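Local structure of oxidoreductase, iron/ascorbate family (Shewanella oneidensis, 3ON7) at residues G28-H33 against I210-G215. The protein probably catalyses iron(II)-dependent oxidation reactions that consume 2-oxoglutarate and oxygen, possibly including ethylene formation and the oxidation of L-arginine. Residues are numbered along the deposited sequence; the frame is centred on the assembly and turned at random.
Sequences GVLSNH and IIINIG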
ATOM      1  N   GLY B  28      -0.083  31.638 -11.016  1.00 21.56           N
ATOM      2  CA  GLY B  28      -0.361  32.455 -12.184  1.00 21.52           C
ATOM      3  C   GLY B  28      -1.822  32.332 -12.524  1.00 21.32           C
ATOM      4  O   GLY B  28      -2.390  31.260 -12.410  1.00 21.30           O
ATOM      5  N   VAL B  29      -2.441  33.433 -12.930  1.00 22.58           N
ATOM      6  CA  VAL B  29      -3.863  33.449 -13.245  1.00 21.94           C
ATOM      7  C   VAL B  29      -4.018  33.818 -14.727  1.00 21.96           C
ATOM      8  O   VAL B  29      -3.504  34.835 -15.146  1.00 22.46           O
ATOM      9  CB  VAL B  29      -4.573  34.480 -12.355  1.00 23.65           C
ATOM     10  CG1 VAL B  29      -6.050  34.549 -12.673  1.00 24.37           C
ATOM     11  CG2 VAL B  29      -4.343  34.167 -10.889  1.00 18.05           C
ATOM     12  N   LEU B  30      -4.682  32.977 -15.520  1.00 20.96           N
ATOM     13  CA  LEU B  30      -4.882  33.258 -16.937  1.00 21.34           C
ATOM     14  C   LEU B  30      -6.348  33.464 -17.279  1.00 22.58           C
ATOM     15  O   LEU B  30      -7.177  32.619 -16.942  1.00 22.26           O
ATOM     16  CB  LEU B  30      -4.346  32.120 -17.802  1.00 20.66           C
ATOM     17  CG  LEU B  30      -2.837  31.994 -17.968  1.00 23.97           C
ATOM     18  CD1 LEU B  30      -2.533  30.738 -18.779  1.00 25.87           C
ATOM     19  CD2 LEU B  30      -2.251  33.219 -18.613  1.00 23.29           C
ATOM     20  N   SER B  31      -6.659  34.564 -17.973  1.00 22.60           N
ATOM     21  CA  SER B  31      -7.993  34.746 -18.573  1.00 23.87           C
ATOM     22  C   SER B  31      -7.963  34.498 -20.083  1.00 23.88           C
ATOM     23  O   SER B  31      -6.884  34.454 -20.696  1.00 23.14           O
ATOM     24  CB  SER B  31      -8.541  36.136 -18.285  1.00 24.89           C
ATOM     25  OG  SER B  31      -8.113  37.057 -19.257  1.00 27.29           O
ATOM     26  N   ASN B  32      -9.148  34.313 -20.664  1.00 24.25           N
ATOM     27  CA  ASN B  32      -9.295  34.116 -22.106  1.00 27.00           C
ATOM     28  C   ASN B  32      -8.366  33.043 -22.659  1.00 27.26           C
ATOM     29  O   ASN B  32      -7.700  33.256 -23.664  1.00 27.91           O
ATOM     30  CB  ASN B  32      -9.036  35.436 -22.820  1.00 28.82           C
ATOM     31  CG  ASN B  32     -10.047  36.484 -22.446  1.00 33.31           C
ATOM     32  OD1 ASN B  32      -9.832  37.260 -21.524  1.00 36.52           O
ATOM     33  ND2 ASN B  32     -11.177  36.484 -23.135  1.00 29.08           N
ATOM     34  N   HIS B  33      -8.300  31.914 -21.965  1.00 26.81           N
ATOM     35  CA  HIS B  33      -7.478  30.769 -22.374  1.00 26.59           C
ATOM     36  C   HIS B  33      -8.184  29.974 -23.472  1.00 28.57           C
ATOM     37  O   HIS B  33      -9.363  30.212 -23.747  1.00 29.01           O
ATOM     38  CB  HIS B  33      -7.171  29.864 -21.159  1.00 26.50           C
ATOM     39  CG  HIS B  33      -8.388  29.431 -20.411  1.00 25.03           C
ATOM     40  ND1 HIS B  33      -9.141  28.339 -20.782  1.00 24.94           N
ATOM     41  CD2 HIS B  33      -9.010  29.971 -19.333  1.00 25.34           C
ATOM     42  CE1 HIS B  33     -10.175  28.223 -19.963  1.00 24.99           C
ATOM     43  NE2 HIS B  33     -10.118  29.200 -19.075  1.00 22.07           N
ATOM     44  N   ILE B 210      -8.281  30.688 -15.274  1.00 24.77           N
ATOM     45  CA  ILE B 210      -7.677  29.416 -14.974  1.00 24.72           C
ATOM     46  C   ILE B 210      -6.435  29.706 -14.124  1.00 22.99           C
ATOM     47  O   ILE B 210      -5.646  30.591 -14.447  1.00 21.21           O
ATOM     48  CB  ILE B 210      -7.425  28.640 -16.274  1.00 23.61           C
ATOM     49  CG1 ILE B 210      -7.395  27.142 -16.028  1.00 27.97           C
ATOM     50  CG2 ILE B 210      -6.160  29.099 -16.946  1.00 29.16           C
ATOM     51  CD1 ILE B 210      -7.590  26.357 -17.290  1.00 28.03           C
ATOM     52  N   ILE B 211      -6.328  28.994 -13.003  1.00 20.96           N
ATOM     53  CA  ILE B 211      -5.297  29.244 -11.982  1.00 20.66           C
ATOM     54  C   ILE B 211      -4.279  28.141 -12.071  1.00 18.13           C
ATOM     55  O   ILE B 211      -4.641  26.963 -12.126  1.00 19.74           O
ATOM     56  CB  ILE B 211      -5.892  29.252 -10.546  1.00 21.11           C
ATOM     57  CG1 ILE B 211      -7.220  29.992 -10.530  1.00 19.30           C
ATOM     58  CG2 ILE B 211      -4.903  29.875  -9.507  1.00 16.61           C
ATOM     59  CD1 ILE B 211      -7.217  31.315 -11.264  1.00 29.19           C
ATOM     60  N   ILE B 212      -3.012  28.515 -12.133  1.00 17.76           N
ATOM     61  CA  ILE B 212      -1.940  27.554 -12.283  1.00 17.09           C
ATOM     62  C   ILE B 212      -0.924  27.767 -11.190  1.00 19.21           C
ATOM     63  O   ILE B 212      -0.505  28.901 -10.942  1.00 21.01           O
ATOM     64  CB  ILE B 212      -1.264  27.695 -13.649  1.00 19.25           C
ATOM     65  CG1 ILE B 212      -2.280  27.412 -14.771  1.00 22.64           C
ATOM     66  CG2 ILE B 212      -0.070  26.746 -13.778  1.00 15.19           C
ATOM     67  CD1 ILE B 212      -2.804  28.645 -15.413  1.00 26.34           C
ATOM     68  N   ASN B 213      -0.511  26.679 -10.538  1.00 18.88           N
ATOM     69  CA  ASN B 213       0.474  26.787  -9.482  1.00 18.03           C
ATOM     70  C   ASN B 213       1.591  25.739  -9.563  1.00 17.99           C
ATOM     71  O   ASN B 213       1.394  24.628 -10.054  1.00 19.55           O
ATOM     72  CB  ASN B 213      -0.214  26.821  -8.120  1.00 17.10           C
ATOM     73  CG  ASN B 213      -0.769  25.472  -7.689  1.00 21.38           C
ATOM     74  OD1 ASN B 213      -1.861  25.050  -8.105  1.00 18.58           O
ATOM     75  ND2 ASN B 213      -0.038  24.803  -6.808  1.00 14.83           N
ATOM     76  N   ILE B 214       2.780  26.172  -9.156  1.00 18.80           N
ATOM     77  CA  ILE B 214       3.971  25.339  -9.006  1.00 17.91           C
ATOM     78  C   ILE B 214       3.728  24.352  -7.874  1.00 18.37           C
ATOM     79  O   ILE B 214       3.144  24.730  -6.854  1.00 18.91           O
ATOM     80  CB  ILE B 214       5.168  26.211  -8.565  1.00 18.60           C
ATOM     81  CG1 ILE B 214       5.478  27.289  -9.601  1.00 17.59           C
ATOM     82  CG2 ILE B 214       6.446  25.346  -8.249  1.00 18.72           C
ATOM     83  CD1 ILE B 214       5.866  26.776 -11.001  1.00 14.52           C
ATOM     84  N   GLY B 215       4.183  23.111  -8.052  1.00 16.57           N
ATOM     85  CA  GLY B 215       4.142  22.077  -7.002  1.00 16.59           C
ATOM     86  C   GLY B 215       5.552  21.688  -6.545  1.00 18.46           C
ATOM     87  O   GLY B 215       6.550  22.049  -7.196  1.00 16.52           O
TER
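The carbonyl oxygen of Gly-28 takes the backbone N-H of Ile-212 at 2.8 Å, and the CA-H of Ile-211 also points to it, with CA 3.6 Å from that oxygen. Gly-28 N returns a hydrogen bond to Ile-212 O, and Leu-30 and Ile-210 exchange a second pair, in which the bond from Leu-30 N to Ile-210 O is almost straight (178° at the hydrogen). Gly-28/Ile-212 and Leu-30/Ile-210 are thus the hydrogen-bonded pairs of two antiparallel strands, and Val-29/Ile-211 is the non-hydrogen-bonded pair between them. On the Val-29 face the two side chains run side by side: CD1 of Ile-211 lies 3.7 Å from CG1 of Val-29. On the opposite face CB of Leu-30 packs at 3.6 Å against CG2 of Ile-210, while the CD1 methyls of Leu-30 and Ile-212 approach to 4.0 Å. Leu-116 and Leu-120 of helix 103-126 and Phe-18 of helix 14-25 cover this face. Strands 27-31 and 210-214 are neighbours in the main sheet of the double-stranded beta-helix expected for 2-oxoglutarate oxygenases; the first, from the N-terminal region, extends the sheet beyond strand 210-214, with strand 6-8 parallel on its other side. Just past the end of strand 27-31, His-33 turns its ring onto Ile-210. Ile-210 reaches it through an extended chain, CG1 swung away from the backbone N (chi1 -154°) and CD1 continuing outward over the centre of one imidazole face, a CH-pi contact 4.2 Å from the centroid, while its CB lies 3.7 Å from His-33 CD2. Replacing the imidazole by the methyl of an alanine is likely to leave Ile-210 CD1 without its aromatic partner and the backbone N-H of Ile-35 without its acceptor, ND1. Farther along, Asn-213 ND2 hydrogen-bonds to OD2 of Asp-176, a residue of a possible, unoccupied metal site; its bond to Ile-214 O is long and bent, with ND2 above the carbonyl plane.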